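Local coordinates for carbohydrate deacetylase Agd3 (Neosartorya fumigata, PDB 6NWZ), which removes acetyl groups from the exopolysaccharide galactosaminogalactan as a fungal carbohydrate esterase, a de-N-acetylase required for Aspergillus fumigatus biofilm formation, at residues D349-T354 with V403-S408; Y474-T477 with G482-G485. All coordinates share one frame; numbering follows the deposited sequence.

Interaction 1: residues D349-T354 with V403-S408; sequences DLWPST and VFKEIS
Trp351, on the loop between helices 317-321 and 362-366, lays its indole on helix 400-417 of the deacetylase domain, meeting Lys405 over a face and Glu406 at an edge. The face contact is a CH-pi interaction: Lys405 CB stands 3.6 Å from the centroid of the six-membered ring of Trp351, only 5° off the ring normal. From there the lysine chain runs back along the indole, bent at its last two torsions, until its CE lies 3.5 Å from Trp351 CB. These bends return the ammonium to its own helix, where Lys405 NZ bonds the backbone oxygen of Ala401. At the edge, Trp351 NE1 donates to Glu406 OE1 over 2.8 Å with a bent N-H...O angle of 138°; the acceptor lies near the indole plane, whereas the carboxylate is turned steeply against the ring.

Further out, Phe409 meets the indole edge-to-face. Thr391 OG1 also bonds Glu406 OE1, so OE1 is held by two partners, while OE2 takes a weak bond from Glu393 N. The Glu406 side chain lies about 6 Å from that of the zinc ligand His392. The indole N-H reaches the oxygen of Glu406 through its anti lone pair, the one directed away from OE2.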
loop_
_atom_site.group_PDB
_atom_site.type_symbol
_atom_site.label_atom_id
_atom_site.label_comp_id
_atom_site.label_asym_id
_atom_site.label_seq_id
_atom_site.Cartn_x
_atom_site.Cartn_y
_atom_site.Cartn_z
ATOM N N ASP A 349 36.032 -13.101 7.162
ATOM C CA ASP A 349 35.282 -12.999 8.405
ATOM C C ASP A 349 35.688 -11.746 9.175
ATOM O O ASP A 349 36.870 -11.397 9.248
ATOM C CB ASP A 349 35.510 -14.243 9.270
ATOM C CG ASP A 349 35.069 -15.527 8.583
ATOM O OD1 ASP A 349 34.153 -15.470 7.738
ATOM O OD2 ASP A 349 35.637 -16.598 8.891
ATOM N N LEU A 350 34.694 -11.059 9.744
ATOM C CA LEU A 350 34.950 -9.934 10.634
ATOM C C LEU A 350 34.703 -10.252 12.099
ATOM O O LEU A 350 35.241 -9.553 12.964
ATOM C CB LEU A 350 34.085 -8.726 10.243
ATOM C CG LEU A 350 34.281 -8.143 8.843
ATOM C CD1 LEU A 350 33.578 -6.803 8.735
ATOM C CD2 LEU A 350 35.756 -8.003 8.510
ATOM N N TRP A 351 33.921 -11.284 12.397
ATOM C CA TRP A 351 33.576 -11.589 13.776
ATOM C C TRP A 351 34.816 -12.014 14.561
ATOM O O TRP A 351 35.708 -12.667 14.008
ATOM C CB TRP A 351 32.522 -12.695 13.830
ATOM C CG TRP A 351 31.112 -12.188 13.761
ATOM C CD1 TRP A 351 30.556 -11.440 12.765
ATOM C CD2 TRP A 351 30.076 -12.401 14.727
ATOM N NE1 TRP A 351 29.243 -11.167 13.056
ATOM C CE2 TRP A 351 28.923 -11.749 14.254
ATOM C CE3 TRP A 351 30.014 -13.079 15.948
ATOM C CZ2 TRP A 351 27.720 -11.754 14.959
ATOM C CZ3 TRP A 351 28.822 -13.084 16.646
ATOM C CH2 TRP A 351 27.690 -12.425 16.150
ATOM N N PRO A 352 34.909 -11.646 15.839
ATOM C CA PRO A 352 35.982 -12.185 16.678
ATOM C C PRO A 352 35.898 -13.700 16.740
ATOM O O PRO A 352 34.811 -14.282 16.781
ATOM C CB PRO A 352 35.720 -11.551 18.049
ATOM C CG PRO A 352 34.947 -10.316 17.750
ATOM C CD PRO A 352 34.094 -10.655 16.558
ATOM N N SER A 353 37.065 -14.338 16.738
ATOM C CA SER A 353 37.115 -15.792 16.748
ATOM C C SER A 353 36.678 -16.386 18.080
ATOM O O SER A 353 36.248 -17.544 18.111
ATOM C CB SER A 353 38.530 -16.257 16.405
ATOM O OG SER A 353 39.483 -15.568 17.195
ATOM N N THR A 354 36.759 -15.618 19.180
ATOM C CA THR A 354 36.521 -16.214 20.497
ATOM C C THR A 354 35.052 -16.564 20.716
ATOM O O THR A 354 34.752 -17.741 20.981
ATOM C CB THR A 354 37.084 -15.305 21.594
ATOM N N VAL A 403 27.457 -13.965 8.513
ATOM C CA VAL A 403 26.013 -13.774 8.470
ATOM C C VAL A 403 25.298 -14.845 9.283
ATOM O O VAL A 403 24.263 -14.571 9.901
ATOM C CB VAL A 403 25.527 -13.741 7.010
ATOM C CG1 VAL A 403 24.042 -13.437 6.962
ATOM C CG2 VAL A 403 26.309 -12.701 6.223
ATOM N N PHE A 404 25.835 -16.069 9.308
ATOM C CA PHE A 404 25.223 -17.126 10.109
ATOM C C PHE A 404 25.164 -16.734 11.578
ATOM O O PHE A 404 24.157 -16.974 12.254
ATOM C CB PHE A 404 25.994 -18.436 9.940
ATOM C CG PHE A 404 25.307 -19.630 10.552
ATOM C CD1 PHE A 404 25.402 -19.887 11.913
ATOM C CD2 PHE A 404 24.565 -20.494 9.766
ATOM C CE1 PHE A 404 24.768 -20.979 12.474
ATOM C CE2 PHE A 404 23.932 -21.588 10.323
ATOM C CZ PHE A 404 24.033 -21.830 11.677
ATOM N N LYS A 405 26.239 -16.135 12.091
ATOM C CA LYS A 405 26.231 -15.651 13.463
ATOM C C LYS A 405 25.387 -14.390 13.615
ATOM O O LYS A 405 24.788 -14.177 14.675
ATOM C CB LYS A 405 27.666 -15.410 13.938
ATOM C CG LYS A 405 28.491 -16.690 14.018
ATOM C CD LYS A 405 29.813 -16.482 14.736
ATOM C CE LYS A 405 30.839 -15.801 13.844
ATOM N NZ LYS A 405 31.259 -16.646 12.689
ATOM N N GLU A 406 25.309 -13.558 12.571
ATOM C CA GLU A 406 24.453 -12.377 12.630
ATOM C C GLU A 406 23.002 -12.755 12.904
ATOM O O GLU A 406 22.292 -12.044 13.625
ATOM C CB GLU A 406 24.556 -11.584 11.327
ATOM C CG GLU A 406 25.847 -10.805 11.164
ATOM C CD GLU A 406 25.941 -9.636 12.120
ATOM O OE1 GLU A 406 27.024 -9.443 12.715
ATOM O OE2 GLU A 406 24.932 -8.916 12.277
ATOM N N ILE A 407 22.546 -13.869 12.341
ATOM C CA ILE A 407 21.169 -14.323 12.524
ATOM C C ILE A 407 21.015 -15.129 13.808
ATOM O O ILE A 407 20.151 -14.839 14.637
ATOM C CB ILE A 407 20.716 -15.141 11.295
ATOM C CG1 ILE A 407 20.851 -14.316 10.015
ATOM C CG2 ILE A 407 19.285 -15.626 11.473
ATOM C CD1 ILE A 407 20.019 -13.053 10.020
ATOM N N SER A 408 21.857 -16.148 13.994
ATOM C CA SER A 408 21.671 -17.072 15.109
ATOM C C SER A 408 21.864 -16.385 16.457
ATOM O O SER A 408 21.126 -16.666 17.411
ATOM C CB SER A 408 22.623 -18.255 14.962
ATOM O OG SER A 408 23.916 -17.814 14.589
#

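Interaction 2: residues Y474-T477 with G482-G485; sequences YFTT and GFAG
Thr476 forms the close-fitting side of this contact, reaching Phe483 and Gly485 across the turn made by the short helix 478-481. Its hydroxyl, OG1, donates to Phe483 O over 2.9 Å, approaching from above the carbonyl plane at a C=O...O angle of 118°. The chi1 of 66° places OG1 between the backbone N and carbonyl carbon of Thr476, turned to residues 482-485; the same oxygen also bonds Met486 N, which ties this buried threonine to the residue just before strand 487-492. The backbone gives the second link: Gly485 N donates to Thr476 O at 3.2 Å, with an N-H...O angle of 153°. Thr476 O additionally receives a CA-H...O contact from Ala484 CA, also at 3.2 Å. The two backbones come close enough for Thr477 CA and Ala484 CA to be 4.0 Å apart.

The other side is looser. Ala484 is exposed, and its CB comes no nearer than 3.7 Å to Thr476 O. The Phe483 ring meets Thr476 OG1 only at its edge, through CD1 at 3.8 Å, and packs instead on Leu444 and Gln445 of helix 441-449. Thr477 points its CB away from residues 482-485, and its OG1 accepts from Ser480 N, an N-cap for helix 478-481. At the far end of that helix, Gly482 takes a positive phi as the chain leaves helical geometry. The whole is a connection between the antiparallel strands 474-475 and 487-492, with a single helical turn, capped by Thr477, inserted between them.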
loop_
_atom_site.group_PDB
_atom_site.type_symbol
_atom_site.label_atom_id
_atom_site.label_comp_id
_atom_site.label_asym_id
_atom_site.label_seq_id
_atom_site.Cartn_x
_atom_site.Cartn_y
_atom_site.Cartn_z
ATOM N N TYR A 474 9.079 -9.619 -4.572
ATOM C CA TYR A 474 10.176 -10.062 -5.418
ATOM C C TYR A 474 10.766 -11.347 -4.848
ATOM O O TYR A 474 10.868 -11.508 -3.630
ATOM C CB TYR A 474 11.248 -8.973 -5.522
ATOM C CG TYR A 474 12.554 -9.434 -6.132
ATOM C CD1 TYR A 474 12.727 -9.471 -7.508
ATOM C CD2 TYR A 474 13.619 -9.828 -5.328
ATOM C CE1 TYR A 474 13.923 -9.895 -8.069
ATOM C CE2 TYR A 474 14.817 -10.254 -5.879
ATOM C CZ TYR A 474 14.964 -10.284 -7.249
ATOM O OH TYR A 474 16.156 -10.706 -7.797
ATOM N N PHE A 475 11.138 -12.265 -5.734
ATOM C CA PHE A 475 11.717 -13.544 -5.339
ATOM C C PHE A 475 13.152 -13.610 -5.841
ATOM O O PHE A 475 13.406 -13.424 -7.037
ATOM C CB PHE A 475 10.895 -14.715 -5.879
ATOM C CG PHE A 475 9.541 -14.847 -5.241
ATOM C CD1 PHE A 475 9.410 -15.398 -3.974
ATOM C CD2 PHE A 475 8.402 -14.404 -5.897
ATOM C CE1 PHE A 475 8.166 -15.518 -3.375
ATOM C CE2 PHE A 475 7.151 -14.520 -5.304
ATOM C CZ PHE A 475 7.035 -15.079 -4.041
ATOM N N THR A 476 14.082 -13.869 -4.926
ATOM C CA THR A 476 15.495 -13.895 -5.279
ATOM C C THR A 476 15.790 -15.045 -6.233
ATOM O O THR A 476 15.131 -16.088 -6.214
ATOM C CB THR A 476 16.356 -14.024 -4.023
ATOM O OG1 THR A 476 16.128 -15.301 -3.415
ATOM C CG2 THR A 476 16.013 -12.927 -3.033
ATOM N N THR A 477 16.796 -14.843 -7.079
ATOM C CA THR A 477 17.184 -15.825 -8.074
ATOM C C THR A 477 18.673 -16.110 -7.956
ATOM O O THR A 477 19.445 -15.272 -7.479
ATOM C CB THR A 477 16.865 -15.341 -9.488
ATOM O OG1 THR A 477 17.679 -14.203 -9.792
ATOM C CG2 THR A 477 15.400 -14.947 -9.593
ATOM N N GLY A 482 22.488 -14.663 -6.275
ATOM C CA GLY A 482 23.289 -15.743 -5.740
ATOM C C GLY A 482 22.519 -16.797 -4.978
ATOM O O GLY A 482 23.115 -17.803 -4.572
ATOM N N PHE A 483 21.220 -16.603 -4.771
ATOM C CA PHE A 483 20.392 -17.541 -4.028
ATOM C C PHE A 483 18.958 -17.385 -4.509
ATOM O O PHE A 483 18.521 -16.273 -4.816
ATOM C CB PHE A 483 20.489 -17.294 -2.518
ATOM C CG PHE A 483 19.573 -18.157 -1.693
ATOM C CD1 PHE A 483 18.292 -17.729 -1.369
ATOM C CD2 PHE A 483 20.000 -19.387 -1.220
ATOM C CE1 PHE A 483 17.451 -18.519 -0.604
ATOM C CE2 PHE A 483 19.164 -20.181 -0.452
ATOM C CZ PHE A 483 17.890 -19.746 -0.144
ATOM N N ALA A 484 18.235 -18.497 -4.574
ATOM C CA ALA A 484 16.873 -18.509 -5.085
ATOM C C ALA A 484 15.909 -18.953 -3.998
ATOM O O ALA A 484 16.169 -19.928 -3.286
ATOM C CB ALA A 484 16.746 -19.437 -6.296
ATOM N N GLY A 485 14.793 -18.237 -3.876
ATOM C CA GLY A 485 13.696 -18.627 -3.010
ATOM C C GLY A 485 13.358 -17.634 -1.919
ATOM O O GLY A 485 12.271 -17.725 -1.334
#

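In the fold
Both contacts belong to the deacetylase domain but do different work there. Interaction 1 is buried and joins parts of the chain 49 residues apart, with a loop indole meeting a long helix, whose Glu406 side chain lies close to a zinc-binding histidine. Interaction 2 is a local surface contact, five residues apart, away from the annotated sites. The centres of interactions 1 and 2 are 23 Å apart, and the two do not touch. Side chains carry interaction 1, through aliphatic carbon on an aromatic face and a carboxylate; backbone carbonyls dominate interaction 2. Helix 441-449 touches segments of both: Val403 and Ile407, whose CB atoms point away from the loop 349-354, and Phe483 from the turn.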